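Local coordinates for DisA protein (Sorangium cellulosum, PDB 6CCA) that probably transfers methyl groups to carbon to build the gem-dimethyl unit of disorazol on a trans-acyltransferase polyketide assembly line, at residues Arg163-Pro166 and Glu167-Gly171; Gln172-Ala175 and Thr176-Leu179; Lys376-Leu379 and Glu380-Phe384. All coordinates share one frame; numbering follows the deposited sequence.

Contact 1 of 3, residues Arg163-Pro166 and Glu167-Gly171; sequences RRYP and ELLRG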
loop_
_atom_site.group_PDB
_atom_site.type_symbol
_atom_site.label_atom_id
_atom_site.label_comp_id
_atom_site.label_asym_id
_atom_site.label_seq_id
_atom_site.Cartn_x
_atom_site.Cartn_y
_atom_site.Cartn_z
ATOM N N ARG A 163 11.084 -19.313 3.551
ATOM C CA ARG A 163 11.140 -20.586 4.283
ATOM C C ARG A 163 9.900 -21.423 4.165
ATOM O O ARG A 163 9.987 -22.673 4.315
ATOM C CB ARG A 163 11.544 -20.361 5.739
ATOM C CG ARG A 163 12.938 -19.785 5.912
ATOM C CD ARG A 163 13.339 -19.634 7.388
ATOM N NE ARG A 163 13.684 -20.944 7.942
ATOM C CZ ARG A 163 13.106 -21.513 8.959
ATOM N NH1 ARG A 163 12.152 -20.887 9.621
ATOM N NH2 ARG A 163 13.555 -22.730 9.392
ATOM N N ARG A 164 8.731 -20.826 3.947
ATOM C CA ARG A 164 7.526 -21.586 3.849
ATOM C C ARG A 164 6.905 -21.526 2.516
ATOM O O ARG A 164 5.693 -21.886 2.346
ATOM C CB ARG A 164 6.507 -21.020 4.869
ATOM C CG ARG A 164 7.060 -20.949 6.266
ATOM C CD ARG A 164 7.175 -22.303 6.873
ATOM N NE ARG A 164 5.907 -23.046 6.905
ATOM C CZ ARG A 164 4.935 -22.863 7.806
ATOM N NH1 ARG A 164 5.004 -21.929 8.734
ATOM N NH2 ARG A 164 3.877 -23.651 7.775
ATOM N N TYR A 165 7.644 -21.007 1.525
ATOM C CA TYR A 165 6.993 -20.647 0.223
ATOM C C TYR A 165 6.316 -21.826 -0.509
ATOM O O TYR A 165 5.210 -21.685 -1.011
ATOM C CB TYR A 165 7.958 -19.880 -0.741
ATOM C CG TYR A 165 7.254 -18.674 -1.393
ATOM C CD1 TYR A 165 6.529 -18.819 -2.590
ATOM C CD2 TYR A 165 7.294 -17.407 -0.785
ATOM C CE1 TYR A 165 5.888 -17.747 -3.140
ATOM C CE2 TYR A 165 6.643 -16.294 -1.342
ATOM C CZ TYR A 165 5.958 -16.466 -2.523
ATOM O OH TYR A 165 5.287 -15.392 -3.077
ATOM N N PRO A 166 6.972 -22.960 -0.575
ATOM C CA PRO A 166 6.318 -24.111 -1.254
ATOM C C PRO A 166 4.949 -24.429 -0.627
ATOM O O PRO A 166 3.974 -24.530 -1.363
ATOM C CB PRO A 166 7.334 -25.225 -1.090
ATOM C CG PRO A 166 8.671 -24.494 -0.921
ATOM C CD PRO A 166 8.333 -23.257 -0.140
ATOM N N GLU A 167 4.844 -24.482 0.699
ATOM C CA GLU A 167 3.524 -24.529 1.359
ATOM C C GLU A 167 2.550 -23.407 1.044
ATOM O O GLU A 167 1.382 -23.651 0.835
ATOM C CB GLU A 167 3.696 -24.629 2.847
ATOM C CG GLU A 167 4.404 -25.911 3.286
ATOM C CD GLU A 167 4.942 -25.745 4.674
ATOM O OE1 GLU A 167 4.162 -26.041 5.612
ATOM O OE2 GLU A 167 6.086 -25.233 4.854
ATOM N N LEU A 168 3.026 -22.175 1.014
ATOM C CA LEU A 168 2.210 -21.033 0.720
ATOM C C LEU A 168 1.581 -21.181 -0.661
ATOM O O LEU A 168 0.386 -20.992 -0.854
ATOM C CB LEU A 168 3.054 -19.747 0.801
ATOM C CG LEU A 168 3.360 -19.298 2.239
ATOM C CD1 LEU A 168 4.411 -18.242 2.277
ATOM C CD2 LEU A 168 2.126 -18.735 2.939
ATOM N N LEU A 169 2.417 -21.509 -1.628
ATOM C CA LEU A 169 2.031 -21.457 -3.007
ATOM C C LEU A 169 1.072 -22.599 -3.342
ATOM O O LEU A 169 0.175 -22.415 -4.187
ATOM C CB LEU A 169 3.290 -21.545 -3.859
ATOM C CG LEU A 169 3.359 -20.925 -5.214
ATOM C CD1 LEU A 169 2.739 -19.537 -5.275
ATOM C CD2 LEU A 169 4.828 -20.960 -5.657
ATOM N N ARG A 170 1.255 -23.735 -2.665
ATOM C CA ARG A 170 0.356 -24.865 -2.760
ATOM C C ARG A 170 -0.914 -24.634 -1.949
ATOM O O ARG A 170 -1.783 -25.447 -2.019
ATOM C CB ARG A 170 1.024 -26.143 -2.263
ATOM C CG ARG A 170 2.121 -26.650 -3.167
ATOM C CD ARG A 170 3.082 -27.625 -2.523
ATOM N NE ARG A 170 4.021 -28.017 -3.589
ATOM C CZ ARG A 170 5.296 -28.385 -3.472
ATOM N NH1 ARG A 170 5.893 -28.449 -2.315
ATOM N NH2 ARG A 170 5.987 -28.691 -4.565
ATOM N N GLY A 171 -1.010 -23.539 -1.194
ATOM C CA GLY A 171 -2.182 -23.265 -0.347
ATOM C C GLY A 171 -2.281 -24.205 0.844
ATOM O O GLY A 171 -3.354 -24.348 1.428
#
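Arg164 and Glu167 face each other one turn apart at the start of helix 165-169, and their grip is side-on and bidentate. NE of Arg164 bonds OE2 of Glu167 at 3.0 Å, while NH2 of Arg164 reaches OE1 of Glu167 at 3.2 Å. The carboxylate sits at the guanidinium edge, close to the guanidinium plane, yet it is not coplanar with it: the two planes stand 41° apart, and both oxygens are met from above the carboxylate plane. In Arg164 the bends at chi2 and chi3 (-73° and -57°) swing NE and NH2 round to the Glu167 carboxylate.

The Tyr165 ring turns a different way. Methyl CD2 of Leu169 lies at its edge, 4.1 Å from CD1 of Tyr165, and CD1 of Leu168 touches it obliquely; Tyr165 OH bonds Leu346 O. Arg170 passes its aliphatic chain along Pro166 O, its CG 3.3 Å from that oxygen, before NE bonds Leu95 O.

Under these side chains, Arg164, Tyr165 and Pro166 give their carbonyls to Leu168, Leu169 and Arg170. These are the marks of a short alpha-helix: Arg164 at the N-cap, proline in the first turn, and Gly171 with positive phi in a Schellman motif.

Contact 2 of 3, residues Gln172-Ala175 and Thr176-Leu179; sequences QVAA and TDVL
Val173 lays its CG2 methyl across the side chain of Asp177, 4.0 Å from OD2 of Asp177 and close to the CB of that residue as well. That methyl stands anti to the backbone N of Val173, which leaves CG1 wedged between N and the carbonyl carbon (chi1 64°) and turned to the other valine: CG1 of Val173 lies 4.2 Å from CG2 of Val178. Within this turn the isopropyl group lies against both Asp177 and the buried Val178.

Ala174 adds to the Asp177 end, its CB 4.0 Å from OD2 of Asp177, so that the acid rests on two methyl groups. OG1 of Thr176 also stands beside CB of Ala174, at 4.1 Å, a loose contact near the surface. One turn apart along the helix, CB of Ala175 meets CD1 of Leu179 at 4.3 Å, and the isobutyl group of Leu179 runs over the carbonyl of Ala175.

The backbone ties the bend together. Ala174 O takes a weak bond from Asp177 N at 3.0 Å. Ala175 O accepts twice: Leu179 N comes in almost straight at 2.8 Å, whereas Val178 N, at 3.0 Å, approaches from above the carbonyl plane with a bent N-H.

Outward from here, Val173 also packs on Arg164 and on Glu167 and Leu168 of helix 165-169, and Leu179 reaches Leu157 and Cys161 of helix 152-163.

Chemically, the side-chain contacts are all van der Waals, and the directional bonds belong to the main chain where the loop enters helix 175-179. Asp177 sits on the first turn with an exposed side chain, where its negative charge would probably be favoured by the helix dipole, while Val178 and Leu179 take the buried side.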
loop_
_atom_site.group_PDB
_atom_site.type_symbol
_atom_site.label_atom_id
_atom_site.label_comp_id
_atom_site.label_asym_id
_atom_site.label_seq_id
_atom_site.Cartn_x
_atom_site.Cartn_y
_atom_site.Cartn_z
ATOM N N GLN A 172 -1.163 -24.842 1.198
ATOM C CA GLN A 172 -1.131 -25.768 2.302
ATOM C C GLN A 172 -0.943 -25.045 3.638
ATOM O O GLN A 172 -0.989 -25.675 4.679
ATOM C CB GLN A 172 0.033 -26.709 2.196
ATOM C CG GLN A 172 0.299 -27.452 0.913
ATOM C CD GLN A 172 1.578 -28.269 1.067
ATOM O OE1 GLN A 172 2.640 -27.923 0.569
ATOM N NE2 GLN A 172 1.489 -29.319 1.835
ATOM N N VAL A 173 -0.632 -23.756 3.617
ATOM C CA VAL A 173 -0.648 -22.945 4.845
ATOM C C VAL A 173 -1.120 -21.575 4.473
ATOM O O VAL A 173 -0.749 -21.028 3.421
ATOM C CB VAL A 173 0.728 -22.888 5.563
ATOM C CG1 VAL A 173 1.763 -22.196 4.699
ATOM C CG2 VAL A 173 0.630 -22.109 6.872
ATOM N N ALA A 174 -1.969 -21.008 5.316
ATOM C CA ALA A 174 -2.498 -19.685 5.095
ATOM C C ALA A 174 -1.414 -18.611 5.154
ATOM O O ALA A 174 -0.632 -18.577 6.075
ATOM C CB ALA A 174 -3.557 -19.390 6.169
ATOM N N ALA A 175 -1.435 -17.691 4.207
ATOM C CA ALA A 175 -0.497 -16.568 4.174
ATOM C C ALA A 175 -0.395 -15.790 5.479
ATOM O O ALA A 175 0.697 -15.469 5.943
ATOM C CB ALA A 175 -0.863 -15.633 3.041
ATOM N N THR A 176 -1.544 -15.502 6.100
ATOM C CA THR A 176 -1.568 -14.762 7.390
ATOM C C THR A 176 -0.856 -15.484 8.527
ATOM O O THR A 176 -0.253 -14.863 9.392
ATOM C CB THR A 176 -3.040 -14.463 7.818
ATOM O OG1 THR A 176 -3.744 -15.716 7.912
ATOM C CG2 THR A 176 -3.712 -13.517 6.775
ATOM N N ASP A 177 -0.845 -16.785 8.514
ATOM C CA ASP A 177 -0.033 -17.538 9.521
ATOM C C ASP A 177 1.496 -17.321 9.395
ATOM O O ASP A 177 2.278 -17.456 10.349
ATOM C CB ASP A 177 -0.250 -19.019 9.387
ATOM C CG ASP A 177 -1.675 -19.461 9.761
ATOM O OD1 ASP A 177 -2.498 -18.608 10.165
ATOM O OD2 ASP A 177 -1.922 -20.671 9.602
ATOM N N VAL A 178 1.941 -17.027 8.186
ATOM C CA VAL A 178 3.366 -16.767 7.993
ATOM C C VAL A 178 3.669 -15.269 8.129
ATOM O O VAL A 178 4.675 -14.863 8.727
ATOM C CB VAL A 178 3.774 -17.280 6.606
ATOM C CG1 VAL A 178 5.257 -17.011 6.360
ATOM C CG2 VAL A 178 3.441 -18.764 6.476
ATOM N N LEU A 179 2.814 -14.430 7.536
ATOM C CA LEU A 179 3.009 -12.971 7.614
ATOM C C LEU A 179 2.684 -12.413 9.011
ATOM O O LEU A 179 3.267 -11.419 9.430
ATOM C CB LEU A 179 2.121 -12.264 6.590
ATOM C CG LEU A 179 2.338 -12.658 5.144
ATOM C CD1 LEU A 179 1.167 -12.116 4.320
ATOM C CD2 LEU A 179 3.671 -12.086 4.675
#

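Contact 3 of 3, residues Lys376-Leu379 and Glu380-Phe384; sequences KGLL and EEEGF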
loop_
_atom_site.group_PDB
_atom_site.type_symbol
_atom_site.label_atom_id
_atom_site.label_comp_id
_atom_site.label_asym_id
_atom_site.label_seq_id
_atom_site.Cartn_x
_atom_site.Cartn_y
_atom_site.Cartn_z
ATOM N N LYS A 376 -2.881 10.371 -10.544
ATOM C CA LYS A 376 -3.199 11.769 -10.902
ATOM C C LYS A 376 -4.287 11.778 -11.950
ATOM O O LYS A 376 -5.379 12.427 -11.764
ATOM C CB LYS A 376 -1.931 12.577 -11.242
ATOM C CG LYS A 376 -2.188 14.050 -11.537
ATOM C CD LYS A 376 -0.946 14.826 -11.862
ATOM C CE LYS A 376 -1.261 16.325 -11.965
ATOM N NZ LYS A 376 -2.057 16.563 -13.139
ATOM N N GLY A 377 -4.076 11.046 -13.037
ATOM C CA GLY A 377 -5.061 11.007 -14.150
ATOM C C GLY A 377 -6.368 10.427 -13.735
ATOM O O GLY A 377 -7.456 10.962 -14.027
ATOM N N LEU A 378 -6.327 9.344 -12.978
ATOM C CA LEU A 378 -7.584 8.790 -12.533
ATOM C C LEU A 378 -8.403 9.697 -11.571
ATOM O O LEU A 378 -9.657 9.767 -11.701
ATOM C CB LEU A 378 -7.389 7.418 -11.862
ATOM C CG LEU A 378 -8.623 6.641 -11.374
ATOM C CD1 LEU A 378 -9.566 6.256 -12.483
ATOM C CD2 LEU A 378 -8.256 5.403 -10.568
ATOM N N LEU A 379 -7.731 10.314 -10.613
ATOM C CA LEU A 379 -8.435 11.105 -9.608
ATOM C C LEU A 379 -9.047 12.311 -10.381
ATOM O O LEU A 379 -10.181 12.734 -10.060
ATOM C CB LEU A 379 -7.471 11.618 -8.574
ATOM C CG LEU A 379 -7.056 10.492 -7.606
ATOM C CD1 LEU A 379 -5.798 10.813 -6.878
ATOM C CD2 LEU A 379 -8.203 10.202 -6.584
ATOM N N GLU A 380 -8.244 12.893 -11.282
ATOM C CA GLU A 380 -8.818 13.990 -12.171
ATOM C C GLU A 380 -10.048 13.571 -12.933
ATOM O O GLU A 380 -11.063 14.307 -12.945
ATOM C CB GLU A 380 -7.735 14.527 -13.113
ATOM C CG GLU A 380 -6.752 15.376 -12.374
ATOM C CD GLU A 380 -5.504 15.742 -13.171
ATOM O OE1 GLU A 380 -5.346 15.188 -14.254
ATOM O OE2 GLU A 380 -4.699 16.572 -12.691
ATOM N N GLU A 381 -10.029 12.400 -13.555
ATOM C CA GLU A 381 -11.200 11.908 -14.254
ATOM C C GLU A 381 -12.380 11.739 -13.378
ATOM O O GLU A 381 -13.500 11.837 -13.843
ATOM C CB GLU A 381 -10.955 10.560 -14.925
ATOM C CG GLU A 381 -10.072 10.657 -16.131
ATOM C CD GLU A 381 -9.560 9.307 -16.593
ATOM O OE1 GLU A 381 -10.193 8.262 -16.369
ATOM O OE2 GLU A 381 -8.508 9.319 -17.200
ATOM N N GLU A 382 -12.160 11.380 -12.115
ATOM C CA GLU A 382 -13.241 11.181 -11.167
ATOM C C GLU A 382 -13.683 12.458 -10.487
ATOM O O GLU A 382 -14.479 12.434 -9.537
ATOM C CB GLU A 382 -12.836 10.085 -10.134
ATOM C CG GLU A 382 -12.736 8.676 -10.766
ATOM C CD GLU A 382 -14.013 8.255 -11.505
ATOM O OE1 GLU A 382 -15.086 8.275 -10.884
ATOM O OE2 GLU A 382 -13.887 7.912 -12.703
ATOM N N GLY A 383 -13.128 13.583 -10.926
ATOM C CA GLY A 383 -13.569 14.881 -10.436
ATOM C C GLY A 383 -12.909 15.421 -9.184
ATOM O O GLY A 383 -13.508 16.219 -8.475
ATOM N N PHE A 384 -11.666 15.002 -8.907
ATOM C CA PHE A 384 -10.885 15.714 -7.968
ATOM C C PHE A 384 -10.078 16.762 -8.716
ATOM O O PHE A 384 -9.794 16.531 -9.898
ATOM C CB PHE A 384 -9.920 14.738 -7.215
ATOM C CG PHE A 384 -10.623 13.773 -6.311
ATOM C CD1 PHE A 384 -11.139 12.575 -6.802
ATOM C CD2 PHE A 384 -10.739 14.009 -4.930
ATOM C CE1 PHE A 384 -11.794 11.649 -5.961
ATOM C CE2 PHE A 384 -11.382 13.083 -4.086
ATOM C CZ PHE A 384 -11.909 11.891 -4.608
HETATM O O HOH W 1 -2.827 14.161 -15.090
#
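Lys376 and Glu380 make the charged link, one turn apart on helix 372-381. NZ of Lys376 bonds OE2 of Glu380 at 2.7 Å, on the syn side and 25° out of the carboxylate plane. The lysine chain runs extended until it bends at chi4 (-69°), bringing NZ over to the acid. A water completes the ring, accepting from NZ of Lys376 and donating to OE1 of Glu380 at 2.8 Å.

The apolar part is a CH-pi contact: CD2 of Leu379 sits over one face of the Phe384 ring, 4.2 Å from its centroid and 28° off the normal.

In the backbone, Lys376, Gly377 and Leu378 pass their carbonyls to Glu380, Glu381 and Glu382. The helix then ends in a Schellman motif: Phe384 N bonds Leu379 O at 2.9 Å and Gly383 N bonds Glu380 O, with Gly383 at positive phi. The same Leu379 O meets the Phe384 ring at its edge, 3.4 Å from CD1 of Phe384.

Around this turn, helix 315-325 receives Leu378 and Leu379, and its Arg316 pairs with both Glu381 and Glu382. Leu379 and Phe384 also pack on strand 402-409, and Lys376, Leu379 and Glu380 touch strand 387-389.

Contacts 1 and 2 form one continuous piece of chain, with centres 8 Å apart. Glu167 O and Gln172 N, 2.8 Å apart, probably hydrogen-bond across the turn made by Gly171. CB of Glu167 then meets CG1 of Val173 at 3.6 Å, and CD2 of Leu168 reaches CA of Ala175, so helix 165-169 packs both on the connecting loop and on the start of helix 175-179. Contact 3 lies on the opposite side of the chain's centre, its centre about 39 Å from that of contact 1 and 36 Å from that of contact 2. Its Phe384 begins strand 384-385 of the mixed sheet, whose parallel strands 226-231, 253-257 and 300-306 lie largely within the methyltransferase family region; contacts 1 and 2 belong to the helical part preceding those strands.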